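Exopolysaccharide biosynthesis protein (Pantoea stewartii subsp. stewartii DC283, PDB 6TGF) modifies the glycan of the bacterial biofilm, probably by hydrolysing exopolysaccharide, and has a parallel beta-helix fold like that of bacteriophage tailspikes. Local coordinates at residues Glu514-Ala519 / Asp650-Gly655; Asn549-Thr554 / Thr654-Arg659; Asp557-Glu562 / Ser646-Arg651; Val595-Asp600 / Thr623-Gln628. All blocks are in the same frame, centred on the assembly; numbering follows the deposited sequence.

In the fold
The four contacts trace the passage from the last turns of the parallel beta-helix into two antiparallel five-stranded sheets beyond it. One connection, from strand 637-646 to strand 659-664, serves three of them: contacts 1 and 3 share Asp650 and Arg651, and contacts 1 and 2 share Thr654 and Gly655. Contact 4 (595-600 with 623-628) lies in the chain inside the loop closed by contact 3, which lies inside that of contact 2. Centres of contacts 2 and 3 are about 9 Å apart; those of contacts 1 and 4, about 21 Å. The connection therefore ties the end of the beta-helix to both sheets, and contacts 1, 2 and 3 also touch the second subunit of the trimer.

Contact 1. Residues Glu514-Ala519 / Asp650-Gly655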
loop_
_atom_site.group_PDB
_atom_site.type_symbol
_atom_site.label_atom_id
_atom_site.label_comp_id
_atom_site.label_asym_id
_atom_site.label_seq_id
_atom_site.Cartn_x
_atom_site.Cartn_y
_atom_site.Cartn_z
ATOM N N GLU B 514 10.230 -8.866 -15.964
ATOM C CA GLU B 514 8.924 -9.144 -16.620
ATOM C C GLU B 514 8.627 -10.643 -16.525
ATOM O O GLU B 514 9.567 -11.427 -16.294
ATOM C CB GLU B 514 8.944 -8.678 -18.078
ATOM C CG GLU B 514 8.997 -7.169 -18.228
ATOM C CD GLU B 514 7.718 -6.438 -17.855
ATOM O OE1 GLU B 514 6.669 -7.104 -17.724
ATOM O OE2 GLU B 514 7.774 -5.201 -17.696
ATOM N N SER B 515 7.356 -11.009 -16.694
ATOM C CA SER B 515 6.854 -12.407 -16.737
ATOM C C SER B 515 7.556 -13.179 -17.863
ATOM O O SER B 515 7.854 -14.373 -17.663
ATOM C CB SER B 515 5.356 -12.416 -16.907
ATOM O OG SER B 515 4.972 -11.686 -18.064
ATOM N N TYR B 516 7.825 -12.508 -18.989
ATOM C CA TYR B 516 8.335 -13.109 -20.250
ATOM C C TYR B 516 9.870 -13.079 -20.303
ATOM O O TYR B 516 10.434 -13.722 -21.208
ATOM C CB TYR B 516 7.739 -12.400 -21.471
ATOM C CG TYR B 516 7.811 -10.893 -21.448
ATOM C CD1 TYR B 516 9.005 -10.224 -21.673
ATOM C CD2 TYR B 516 6.677 -10.132 -21.215
ATOM C CE1 TYR B 516 9.071 -8.839 -21.662
ATOM C CE2 TYR B 516 6.726 -8.746 -21.198
ATOM C CZ TYR B 516 7.927 -8.098 -21.424
ATOM O OH TYR B 516 7.975 -6.734 -21.407
ATOM N N GLY B 517 10.528 -12.356 -19.393
ATOM C CA GLY B 517 12.001 -12.324 -19.318
ATOM C C GLY B 517 12.533 -11.279 -18.352
ATOM O O GLY B 517 11.735 -10.469 -17.839
ATOM N N VAL B 518 13.849 -11.301 -18.123
ATOM C CA VAL B 518 14.590 -10.355 -17.235
ATOM C C VAL B 518 15.663 -9.657 -18.076
ATOM O O VAL B 518 16.336 -10.348 -18.864
ATOM C CB VAL B 518 15.201 -11.091 -16.026
ATOM C CG1 VAL B 518 16.048 -10.171 -15.157
ATOM C CG2 VAL B 518 14.131 -11.776 -15.188
ATOM N N ALA B 519 15.800 -8.338 -17.918
ATOM C CA ALA B 519 16.818 -7.497 -18.592
ATOM C C ALA B 519 17.594 -6.704 -17.535
ATOM O O ALA B 519 16.983 -5.829 -16.892
ATOM C CB ALA B 519 16.156 -6.587 -19.596
ATOM N N ASP B 650 14.105 -11.420 -28.344
ATOM C CA ASP B 650 13.200 -11.814 -27.231
ATOM C C ASP B 650 12.007 -10.847 -27.196
ATOM O O ASP B 650 11.919 -9.984 -28.095
ATOM C CB ASP B 650 13.962 -11.892 -25.904
ATOM C CG ASP B 650 14.424 -10.553 -25.352
ATOM O OD1 ASP B 650 14.314 -9.546 -26.077
ATOM O OD2 ASP B 650 14.901 -10.532 -24.200
ATOM N N ARG B 651 11.128 -10.995 -26.201
ATOM C CA ARG B 651 9.816 -10.294 -26.120
ATOM C C ARG B 651 10.020 -8.798 -25.848
ATOM O O ARG B 651 9.121 -8.015 -26.210
ATOM C CB ARG B 651 8.930 -10.940 -25.048
ATOM C CG ARG B 651 7.519 -10.374 -24.969
ATOM C CD ARG B 651 6.752 -10.510 -26.273
ATOM N NE ARG B 651 5.459 -9.840 -26.227
ATOM C CZ ARG B 651 5.239 -8.568 -26.561
ATOM N NH1 ARG B 651 6.228 -7.794 -26.979
ATOM N NH2 ARG B 651 4.016 -8.073 -26.478
ATOM N N PHE B 652 11.149 -8.412 -25.244
ATOM C CA PHE B 652 11.530 -6.996 -24.990
ATOM C C PHE B 652 11.722 -6.252 -26.318
ATOM O O PHE B 652 11.525 -5.023 -26.344
ATOM C CB PHE B 652 12.807 -6.910 -24.147
ATOM C CG PHE B 652 12.620 -7.188 -22.678
ATOM C CD1 PHE B 652 12.048 -6.240 -21.843
ATOM C CD2 PHE B 652 13.029 -8.391 -22.123
ATOM C CE1 PHE B 652 11.881 -6.495 -20.489
ATOM C CE2 PHE B 652 12.861 -8.645 -20.771
ATOM C CZ PHE B 652 12.288 -7.696 -19.955
ATOM N N VAL B 653 12.091 -6.976 -27.381
ATOM C CA VAL B 653 12.530 -6.414 -28.694
ATOM C C VAL B 653 11.360 -6.418 -29.691
ATOM O O VAL B 653 11.225 -5.422 -30.432
ATOM C CB VAL B 653 13.745 -7.194 -29.237
ATOM C CG1 VAL B 653 14.142 -6.752 -30.638
ATOM C CG2 VAL B 653 14.934 -7.091 -28.293
ATOM N N THR B 654 10.561 -7.491 -29.727
ATOM C CA THR B 654 9.479 -7.692 -30.730
ATOM C C THR B 654 8.344 -8.533 -30.134
ATOM O O THR B 654 8.622 -9.356 -29.240
ATOM C CB THR B 654 10.043 -8.325 -32.011
ATOM O OG1 THR B 654 8.995 -8.391 -32.980
ATOM C CG2 THR B 654 10.618 -9.707 -31.793
ATOM N N GLY B 655 7.116 -8.326 -30.625
ATOM C CA GLY B 655 5.917 -9.100 -30.246
ATOM C C GLY B 655 6.008 -10.535 -30.733
ATOM O O GLY B 655 5.699 -11.446 -29.941
HETATM O O HOH W 1 11.434 -12.480 -23.606
HETATM O O HOH W 2 15.692 -10.786 -21.514
#
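Tyr516 turns its ring edge to the face of Phe652 in a T-shaped stack, with centroids 5.0 Å apart and planes at 70°; its CE1 stands over the centre of the Phe652 ring. Each ring also takes a CH-pi contact on a face. Ala519 CB lies over the opposite face of Phe652, 4.2 Å from the ring centroid, while Arg651 CG lies over one face of Tyr516, 3.7 Å from that centroid; a bend at the second torsion of Arg651 (chi2 59°) then leads its guanidinium away. Glu514 CB covers the other face of Tyr516.

The setting is the end of the beta-helix, where strand 511-514 turns back into strand 517-520 and Gly517, Val518 and Ala519 pair in parallel with a strand of the second subunit. Against this turn the connection at 650-655 lays Phe652, whose ring rim approaches the backbone at Gly517 O.

Polar links between the segments run through water. One molecule donates to Tyr516 O and accepts from Arg651 N; another donates to both Val518 O and Asp650 OD2. The charged ends have further partners: Asp650 and Arg651 form salt bridges to Lys525 and Glu507 of the second subunit, and Glu514 OE2 is hydrogen-bonded to Thr485 N.

Contact 2. Residues Asn549-Thr554 / Thr654-Arg659; sequences NLYSPT and TGRCAR
Tyr551 meets two arginines in two different ways. Arg659 brings NH1 over one face of the ring, 3.6 Å from Tyr551 CD2, its guanidinium nearly parallel to the ring (planes 21° apart) and centred over Tyr551 CB. Arg656 instead comes at the ring edge: its guanidinium is turned 69° from the ring plane, and NH1 donates in its own plane to Tyr551 OH at 2.7 Å. The phenol is placed for this by a first torsion that sets CG anti to the backbone N (chi1 -174°), and Arg656 curls back at its third torsion to meet it. The same guanidinium also holds the chain beyond the strand, NH2 donating to Pro553 O at 3.0 Å, so that one flat group, gripping through its edge, bridges a side chain and a main-chain carbonyl. Pro553 lays its ring carbons along the backbone of 656-658, with CB 3.4 Å from Arg656 O.

In the backbone, Tyr551 and Arg659 form an antiparallel hydrogen-bonded pair: Tyr551 N donates to Arg659 O at 3.1 Å, and the return bond from Arg659 N is weak. The far end of Arg659 has a salt bridge to Asp661 and a cation-pi contact with Trp506 of the second subunit, which also meets Tyr551 edge-to-face. The bridge starts the pairing of strand 659-664 with strand 543-551, whose other neighbour in the sheet is strand 626-633.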
loop_
_atom_site.group_PDB
_atom_site.type_symbol
_atom_site.label_atom_id
_atom_site.label_comp_id
_atom_site.label_asym_id
_atom_site.label_seq_id
_atom_site.Cartn_x
_atom_site.Cartn_y
_atom_site.Cartn_z
ATOM N N ASN B 549 10.457 -27.432 -29.414
ATOM C CA ASN B 549 10.344 -26.735 -30.721
ATOM C C ASN B 549 10.925 -25.328 -30.555
ATOM O O ASN B 549 10.395 -24.568 -29.723
ATOM C CB ASN B 549 8.901 -26.671 -31.229
ATOM C CG ASN B 549 8.771 -25.856 -32.498
ATOM O OD1 ASN B 549 9.291 -26.241 -33.544
ATOM N ND2 ASN B 549 8.090 -24.725 -32.416
ATOM N N LEU B 550 11.986 -25.011 -31.301
ATOM C CA LEU B 550 12.630 -23.671 -31.320
ATOM C C LEU B 550 11.950 -22.808 -32.390
ATOM O O LEU B 550 11.989 -23.204 -33.572
ATOM C CB LEU B 550 14.125 -23.825 -31.619
ATOM C CG LEU B 550 14.925 -24.675 -30.632
ATOM C CD1 LEU B 550 16.333 -24.911 -31.156
ATOM C CD2 LEU B 550 14.970 -24.028 -29.256
ATOM N N TYR B 551 11.351 -21.682 -31.988
ATOM C CA TYR B 551 10.797 -20.652 -32.905
ATOM C C TYR B 551 11.847 -19.559 -33.127
ATOM O O TYR B 551 12.116 -18.780 -32.190
ATOM C CB TYR B 551 9.501 -20.045 -32.363
ATOM C CG TYR B 551 8.834 -19.097 -33.326
ATOM C CD1 TYR B 551 9.172 -17.755 -33.359
ATOM C CD2 TYR B 551 7.888 -19.546 -34.231
ATOM C CE1 TYR B 551 8.577 -16.880 -34.253
ATOM C CE2 TYR B 551 7.280 -18.684 -35.130
ATOM C CZ TYR B 551 7.628 -17.345 -35.143
ATOM O OH TYR B 551 7.029 -16.494 -36.025
ATOM N N SER B 552 12.409 -19.509 -34.339
ATOM C CA SER B 552 13.415 -18.510 -34.786
ATOM C C SER B 552 12.718 -17.445 -35.631
ATOM O O SER B 552 12.354 -17.710 -36.774
ATOM C CB SER B 552 14.532 -19.182 -35.545
ATOM O OG SER B 552 14.806 -20.469 -35.013
ATOM N N PRO B 553 12.480 -16.222 -35.097
ATOM C CA PRO B 553 11.729 -15.200 -35.829
ATOM C C PRO B 553 12.439 -14.600 -37.053
ATOM O O PRO B 553 11.743 -14.086 -37.908
ATOM C CB PRO B 553 11.492 -14.100 -34.779
ATOM C CG PRO B 553 12.616 -14.281 -33.784
ATOM C CD PRO B 553 12.877 -15.773 -33.753
ATOM N N THR B 554 13.775 -14.671 -37.110
ATOM C CA THR B 554 14.616 -14.057 -38.176
ATOM C C THR B 554 15.517 -15.120 -38.818
ATOM O O THR B 554 16.013 -15.995 -38.083
ATOM C CB THR B 554 15.473 -12.915 -37.615
ATOM O OG1 THR B 554 14.672 -12.148 -36.716
ATOM C CG2 THR B 554 16.034 -12.016 -38.696
ATOM N N THR B 654 10.561 -7.491 -29.727
ATOM C CA THR B 654 9.479 -7.692 -30.730
ATOM C C THR B 654 8.344 -8.533 -30.134
ATOM O O THR B 654 8.622 -9.356 -29.240
ATOM C CB THR B 654 10.043 -8.325 -32.011
ATOM O OG1 THR B 654 8.995 -8.391 -32.980
ATOM C CG2 THR B 654 10.618 -9.707 -31.793
ATOM N N GLY B 655 7.116 -8.326 -30.625
ATOM C CA GLY B 655 5.917 -9.100 -30.246
ATOM C C GLY B 655 6.008 -10.535 -30.733
ATOM O O GLY B 655 5.699 -11.446 -29.941
ATOM N N ARG B 656 6.416 -10.725 -31.991
ATOM C CA ARG B 656 6.660 -12.054 -32.615
ATOM C C ARG B 656 8.111 -12.465 -32.319
ATOM O O ARG B 656 8.951 -12.415 -33.242
ATOM C CB ARG B 656 6.350 -11.985 -34.114
ATOM C CG ARG B 656 6.217 -13.341 -34.792
ATOM C CD ARG B 656 5.976 -13.218 -36.287
ATOM N NE ARG B 656 7.085 -12.564 -36.973
ATOM C CZ ARG B 656 8.242 -13.143 -37.296
ATOM N NH1 ARG B 656 8.470 -14.411 -36.997
ATOM N NH2 ARG B 656 9.176 -12.446 -37.917
ATOM N N CYS B 657 8.379 -12.852 -31.066
ATOM C CA CYS B 657 9.737 -13.046 -30.487
ATOM C C CYS B 657 10.161 -14.519 -30.552
ATOM O O CYS B 657 9.387 -15.346 -31.067
ATOM C CB CYS B 657 9.776 -12.574 -29.038
ATOM S SG CYS B 657 8.597 -13.435 -27.962
ATOM N N ALA B 658 11.364 -14.812 -30.049
ATOM C CA ALA B 658 11.925 -16.174 -29.889
ATOM C C ALA B 658 11.089 -16.960 -28.872
ATOM O O ALA B 658 10.532 -16.334 -27.946
ATOM C CB ALA B 658 13.366 -16.081 -29.455
ATOM N N ARG B 659 11.010 -18.280 -29.049
ATOM C CA ARG B 659 10.302 -19.214 -28.135
ATOM C C ARG B 659 11.103 -20.512 -28.003
ATOM O O ARG B 659 11.684 -20.954 -29.011
ATOM C CB ARG B 659 8.901 -19.543 -28.662
ATOM C CG ARG B 659 7.803 -18.617 -28.161
ATOM C CD ARG B 659 6.559 -18.686 -29.024
ATOM N NE ARG B 659 6.252 -20.034 -29.496
ATOM C CZ ARG B 659 5.720 -20.332 -30.684
ATOM N NH1 ARG B 659 5.435 -19.382 -31.560
ATOM N NH2 ARG B 659 5.482 -21.592 -31.001
#

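Contact 3. Residues Asp557-Glu562 / Ser646-Arg651; sequences DSWEIE and STAKDR
An antiparallel beta bridge that gives way to an ST turn marks the point where strands 558-564 and 637-646 part. Trp559 and Ser646 form the non-hydrogen-bonded pair, their CA atoms 4.6 Å apart and their side chains on one face of the sheet. Ser646 lies over the indole: its CB is 3.8 Å from the centroid of the six-membered ring, and OG sits above the same face. That hydroxyl also accepts from Ala648 N at 3.2 Å, which closes the ST turn.

At the neighbouring pair, Ser558 and Thr647 are linked by two bonds, of which one uses a side chain. Thr647 N donates to Ser558 O at 3.0 Å, almost in line with the carbonyl. In return Ser558 N gives a nearly straight bond (172°) to Thr647 OG1 at 2.8 Å, so the hydroxyl does the work that a main-chain carbonyl would do in regular pairing. A chi1 of 72° puts OG1 between the backbone N and the carbonyl carbon, within range of that N-H. Thr647 OG1 is hydrogen-bonded as well to Ser639 OG of the third subunit. A water donates to Asp557 OD2 and accepts from Lys649 N, extending the link beyond the last direct bond; Asp557 OD2 also accepts from Thr554 N.

Strand 558-564 lies between strands 637-646 and 589-597 in its sheet. Its Trp559 and Ile561 touch Leu550 of strand 543-551, while Tyr528 of the third subunit meets Trp559 edge-to-face.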
loop_
_atom_site.group_PDB
_atom_site.type_symbol
_atom_site.label_atom_id
_atom_site.label_comp_id
_atom_site.label_asym_id
_atom_site.label_seq_id
_atom_site.Cartn_x
_atom_site.Cartn_y
_atom_site.Cartn_z
ATOM N N ASP B 557 19.142 -16.704 -37.293
ATOM C CA ASP B 557 19.043 -16.816 -35.811
ATOM C C ASP B 557 19.734 -18.110 -35.366
ATOM O O ASP B 557 19.375 -19.175 -35.898
ATOM C CB ASP B 557 17.587 -16.781 -35.339
ATOM C CG ASP B 557 16.975 -15.390 -35.295
ATOM O OD1 ASP B 557 17.736 -14.407 -35.385
ATOM O OD2 ASP B 557 15.738 -15.300 -35.171
ATOM N N SER B 558 20.685 -18.011 -34.430
ATOM C CA SER B 558 21.493 -19.143 -33.903
ATOM C C SER B 558 20.994 -19.549 -32.511
ATOM O O SER B 558 20.746 -18.650 -31.685
ATOM C CB SER B 558 22.963 -18.799 -33.876
ATOM O OG SER B 558 23.542 -18.936 -35.165
ATOM N N TRP B 559 20.850 -20.859 -32.283
ATOM C CA TRP B 559 20.587 -21.495 -30.964
ATOM C C TRP B 559 21.755 -22.425 -30.619
ATOM O O TRP B 559 22.259 -23.100 -31.539
ATOM C CB TRP B 559 19.268 -22.281 -30.978
ATOM C CG TRP B 559 18.043 -21.466 -31.249
ATOM C CD1 TRP B 559 17.516 -21.154 -32.469
ATOM C CD2 TRP B 559 17.161 -20.885 -30.274
ATOM N NE1 TRP B 559 16.378 -20.408 -32.320
ATOM C CE2 TRP B 559 16.135 -20.226 -30.985
ATOM C CE3 TRP B 559 17.139 -20.848 -28.875
ATOM C CZ2 TRP B 559 15.105 -19.541 -30.342
ATOM C CZ3 TRP B 559 16.123 -20.170 -28.240
ATOM C CH2 TRP B 559 15.119 -19.526 -28.966
ATOM N N GLU B 560 22.159 -22.458 -29.346
ATOM C CA GLU B 560 23.080 -23.483 -28.787
ATOM C C GLU B 560 22.425 -24.102 -27.549
ATOM O O GLU B 560 22.345 -23.410 -26.518
ATOM C CB GLU B 560 24.446 -22.882 -28.446
ATOM C CG GLU B 560 25.445 -23.905 -27.934
ATOM C CD GLU B 560 26.803 -23.336 -27.563
ATOM O OE1 GLU B 560 27.748 -23.501 -28.356
ATOM O OE2 GLU B 560 26.914 -22.735 -26.477
ATOM N N ILE B 561 21.963 -25.351 -27.664
ATOM C CA ILE B 561 21.397 -26.156 -26.542
ATOM C C ILE B 561 22.538 -26.947 -25.897
ATOM O O ILE B 561 23.025 -27.907 -26.532
ATOM C CB ILE B 561 20.267 -27.084 -27.030
ATOM C CG1 ILE B 561 19.079 -26.291 -27.584
ATOM C CG2 ILE B 561 19.837 -28.041 -25.926
ATOM C CD1 ILE B 561 18.161 -27.105 -28.465
ATOM N N GLU B 562 22.947 -26.545 -24.691
ATOM C CA GLU B 562 23.941 -27.269 -23.856
ATOM C C GLU B 562 23.203 -28.322 -23.024
ATOM O O GLU B 562 22.403 -27.928 -22.154
ATOM C CB GLU B 562 24.698 -26.294 -22.954
ATOM C CG GLU B 562 25.673 -26.969 -22.007
ATOM C CD GLU B 562 26.344 -26.033 -21.018
ATOM O OE1 GLU B 562 27.101 -26.525 -20.164
ATOM O OE2 GLU B 562 26.100 -24.813 -21.100
ATOM N N SER B 646 21.034 -18.005 -27.352
ATOM C CA SER B 646 20.288 -17.624 -28.580
ATOM C C SER B 646 20.660 -16.207 -29.032
ATOM O O SER B 646 20.884 -15.345 -28.161
ATOM C CB SER B 646 18.804 -17.749 -28.359
ATOM O OG SER B 646 18.096 -17.595 -29.580
ATOM N N THR B 647 20.707 -15.995 -30.352
ATOM C CA THR B 647 20.865 -14.673 -31.019
ATOM C C THR B 647 19.484 -14.107 -31.376
ATOM O O THR B 647 19.421 -12.939 -31.805
ATOM C CB THR B 647 21.724 -14.784 -32.285
ATOM O OG1 THR B 647 20.963 -15.451 -33.292
ATOM C CG2 THR B 647 23.024 -15.521 -32.052
ATOM N N ALA B 648 18.428 -14.913 -31.217
ATOM C CA ALA B 648 17.032 -14.578 -31.583
ATOM C C ALA B 648 16.520 -13.427 -30.708
ATOM O O ALA B 648 16.928 -13.338 -29.530
ATOM C CB ALA B 648 16.163 -15.804 -31.455
ATOM N N LYS B 649 15.655 -12.580 -31.276
ATOM C CA LYS B 649 15.059 -11.395 -30.603
ATOM C C LYS B 649 14.010 -11.878 -29.598
ATOM O O LYS B 649 13.139 -12.676 -29.996
ATOM C CB LYS B 649 14.453 -10.447 -31.643
ATOM C CG LYS B 649 15.443 -9.916 -32.674
ATOM C CD LYS B 649 14.845 -9.669 -34.045
ATOM C CE LYS B 649 14.364 -8.249 -34.249
ATOM N NZ LYS B 649 13.936 -8.019 -35.649
ATOM N N ASP B 650 14.105 -11.420 -28.344
ATOM C CA ASP B 650 13.200 -11.814 -27.231
ATOM C C ASP B 650 12.007 -10.847 -27.196
ATOM O O ASP B 650 11.919 -9.984 -28.095
ATOM C CB ASP B 650 13.962 -11.892 -25.904
ATOM C CG ASP B 650 14.424 -10.553 -25.352
ATOM O OD1 ASP B 650 14.314 -9.546 -26.077
ATOM O OD2 ASP B 650 14.901 -10.532 -24.200
ATOM N N ARG B 651 11.128 -10.995 -26.201
ATOM C CA ARG B 651 9.816 -10.294 -26.120
ATOM C C ARG B 651 10.020 -8.798 -25.848
ATOM O O ARG B 651 9.121 -8.015 -26.210
ATOM C CB ARG B 651 8.930 -10.940 -25.048
ATOM C CG ARG B 651 7.519 -10.374 -24.969
ATOM C CD ARG B 651 6.752 -10.510 -26.273
ATOM N NE ARG B 651 5.459 -9.840 -26.227
ATOM C CZ ARG B 651 5.239 -8.568 -26.561
ATOM N NH1 ARG B 651 6.228 -7.794 -26.979
ATOM N NH2 ARG B 651 4.016 -8.073 -26.478
HETATM O O HOH W 3 15.739 -12.722 -34.282
#

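Contact 4. Residues Val595-Asp600 / Thr623-Gln628; sequences VQRKKD and TDTDTQ
Asp626 OD2 is gripped by two hydroxyls, each at 2.8 Å: Thr623 OG1 reaches its anti lone pair, whereas Thr625 OG1 comes from well above the carboxylate plane. Thr623 OG1 accepts in turn from Asp626 N at 2.8 Å, an ST motif, so the turn leading into strand 626-633 is tied together from within.

Across the contact the main reach is that of Arg597. With CG anti to the backbone N (chi1 -179°) and the chain extended as far as NE, it passes obliquely over the peptide carbonyl of Asp624, so that CG, CD and NE all run past Asp624 O. One guanidinium face looks onto the carbonyl carbon of Asp624. NE comes near the oxygen, but the angle is too poor for a hydrogen bond. Alongside, Thr625 CG2 packs 3.7 Å from Arg597 NH1, the two side chains pointing the same way. Further into the sheets, Val595 and Thr627 meet tip to tip, CG1 to CG2 at 3.9 Å, joining strand 589-597 of one antiparallel sheet to strand 626-633 of the other.

Arg597 NH1 finds its hydrogen bond outside, at Ser552 O, and Asp624 OD1 accepts from His601 N. Arg597 NH2 and Asp624 OD2 stay 4.7 Å apart, close enough for a modest attraction, perhaps, but without a salt bridge. Direct contact between the segments is therefore van der Waals in kind, perhaps helped by the arginine's charge near the Asp624 carbonyl oxygen, while the directional bonds of these groups are made within the turn or to other residues of the same chain, Ser552 and His601.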
loop_
_atom_site.group_PDB
_atom_site.type_symbol
_atom_site.label_atom_id
_atom_site.label_comp_id
_atom_site.label_asym_id
_atom_site.label_seq_id
_atom_site.Cartn_x
_atom_site.Cartn_y
_atom_site.Cartn_z
ATOM N N VAL B 595 21.986 -25.048 -33.566
ATOM C CA VAL B 595 20.846 -24.930 -34.523
ATOM C C VAL B 595 20.805 -23.484 -35.022
ATOM O O VAL B 595 20.749 -22.577 -34.172
ATOM C CB VAL B 595 19.509 -25.340 -33.871
ATOM C CG1 VAL B 595 18.335 -25.188 -34.829
ATOM C CG2 VAL B 595 19.557 -26.754 -33.314
ATOM N N GLN B 596 20.856 -23.282 -36.341
ATOM C CA GLN B 596 20.695 -21.953 -36.991
ATOM C C GLN B 596 19.582 -22.044 -38.039
ATOM O O GLN B 596 19.610 -22.994 -38.843
ATOM C CB GLN B 596 21.997 -21.490 -37.647
ATOM C CG GLN B 596 21.965 -20.028 -38.077
ATOM C CD GLN B 596 23.087 -19.652 -39.014
ATOM O OE1 GLN B 596 23.533 -20.447 -39.836
ATOM N NE2 GLN B 596 23.545 -18.415 -38.906
ATOM N N ARG B 597 18.645 -21.093 -38.023
ATOM C CA ARG B 597 17.655 -20.904 -39.114
ATOM C C ARG B 597 18.414 -20.415 -40.353
ATOM O O ARG B 597 19.052 -19.348 -40.268
ATOM C CB ARG B 597 16.556 -19.913 -38.719
ATOM C CG ARG B 597 15.508 -19.711 -39.805
ATOM C CD ARG B 597 14.440 -18.688 -39.467
ATOM N NE ARG B 597 13.799 -18.177 -40.674
ATOM C CZ ARG B 597 12.805 -17.290 -40.698
ATOM N NH1 ARG B 597 12.311 -16.800 -39.572
ATOM N NH2 ARG B 597 12.305 -16.897 -41.857
ATOM N N LYS B 598 18.353 -21.178 -41.448
ATOM C CA LYS B 598 19.018 -20.857 -42.738
ATOM C C LYS B 598 18.060 -20.012 -43.587
ATOM O O LYS B 598 17.002 -19.617 -43.059
ATOM C CB LYS B 598 19.430 -22.150 -43.450
ATOM C CG LYS B 598 20.264 -23.112 -42.614
ATOM C CD LYS B 598 21.540 -22.502 -42.071
ATOM C CE LYS B 598 22.425 -23.511 -41.370
ATOM N NZ LYS B 598 23.710 -22.908 -40.944
ATOM N N LYS B 599 18.421 -19.741 -44.846
ATOM C CA LYS B 599 17.563 -19.019 -45.826
ATOM C C LYS B 599 16.221 -19.754 -45.930
ATOM O O LYS B 599 15.176 -19.075 -45.952
ATOM C CB LYS B 599 18.256 -18.916 -47.189
ATOM C CG LYS B 599 19.610 -18.218 -47.175
ATOM C CD LYS B 599 20.044 -17.667 -48.522
ATOM C CE LYS B 599 20.169 -18.710 -49.613
ATOM N NZ LYS B 599 21.225 -19.708 -49.321
ATOM N N ASP B 600 16.267 -21.091 -45.977
ATOM C CA ASP B 600 15.091 -22.001 -45.925
ATOM C C ASP B 600 15.305 -23.010 -44.793
ATOM O O ASP B 600 16.378 -23.640 -44.771
ATOM C CB ASP B 600 14.895 -22.734 -47.254
ATOM C CG ASP B 600 15.026 -21.834 -48.469
ATOM O OD1 ASP B 600 14.108 -21.019 -48.698
ATOM O OD2 ASP B 600 16.053 -21.945 -49.167
ATOM N N THR B 623 8.956 -25.963 -41.176
ATOM C CA THR B 623 8.657 -24.545 -41.515
ATOM C C THR B 623 9.959 -23.741 -41.453
ATOM O O THR B 623 10.957 -24.274 -40.931
ATOM C CB THR B 623 7.585 -23.947 -40.593
ATOM O OG1 THR B 623 8.189 -23.609 -39.344
ATOM C CG2 THR B 623 6.413 -24.875 -40.355
ATOM N N ASP B 624 9.941 -22.509 -41.969
ATOM C CA ASP B 624 11.104 -21.582 -41.957
ATOM C C ASP B 624 11.434 -21.193 -40.511
ATOM O O ASP B 624 12.631 -21.030 -40.209
ATOM C CB ASP B 624 10.841 -20.342 -42.820
ATOM C CG ASP B 624 10.929 -20.590 -44.316
ATOM O OD1 ASP B 624 11.547 -21.600 -44.712
ATOM O OD2 ASP B 624 10.383 -19.766 -45.075
ATOM N N THR B 625 10.413 -21.076 -39.652
ATOM C CA THR B 625 10.507 -20.517 -38.276
ATOM C C THR B 625 10.723 -21.625 -37.235
ATOM O O THR B 625 11.469 -21.372 -36.269
ATOM C CB THR B 625 9.250 -19.707 -37.935
ATOM O OG1 THR B 625 8.120 -20.571 -38.058
ATOM C CG2 THR B 625 9.072 -18.497 -38.825
ATOM N N ASP B 626 10.093 -22.791 -37.414
ATOM C CA ASP B 626 9.960 -23.843 -36.367
ATOM C C ASP B 626 10.969 -24.972 -36.609
ATOM O O ASP B 626 11.071 -25.440 -37.759
ATOM C CB ASP B 626 8.525 -24.369 -36.321
ATOM C CG ASP B 626 7.503 -23.286 -36.026
ATOM O OD1 ASP B 626 7.364 -22.919 -34.843
ATOM O OD2 ASP B 626 6.870 -22.801 -36.984
ATOM N N THR B 627 11.674 -25.389 -35.549
ATOM C CA THR B 627 12.659 -26.507 -35.540
ATOM C C THR B 627 12.472 -27.345 -34.267
ATOM O O THR B 627 12.766 -26.818 -33.176
ATOM C CB THR B 627 14.100 -25.985 -35.614
ATOM O OG1 THR B 627 14.188 -25.023 -36.665
ATOM C CG2 THR B 627 15.112 -27.087 -35.843
ATOM N N GLN B 628 12.004 -28.592 -34.401
ATOM C CA GLN B 628 11.959 -29.587 -33.294
ATOM C C GLN B 628 13.323 -30.277 -33.194
ATOM O O GLN B 628 13.836 -30.708 -34.242
ATOM C CB GLN B 628 10.859 -30.628 -33.511
ATOM C CG GLN B 628 9.450 -30.065 -33.403
ATOM C CD GLN B 628 8.871 -29.714 -34.751
ATOM O OE1 GLN B 628 8.663 -30.577 -35.600
ATOM N NE2 GLN B 628 8.595 -28.436 -34.951
#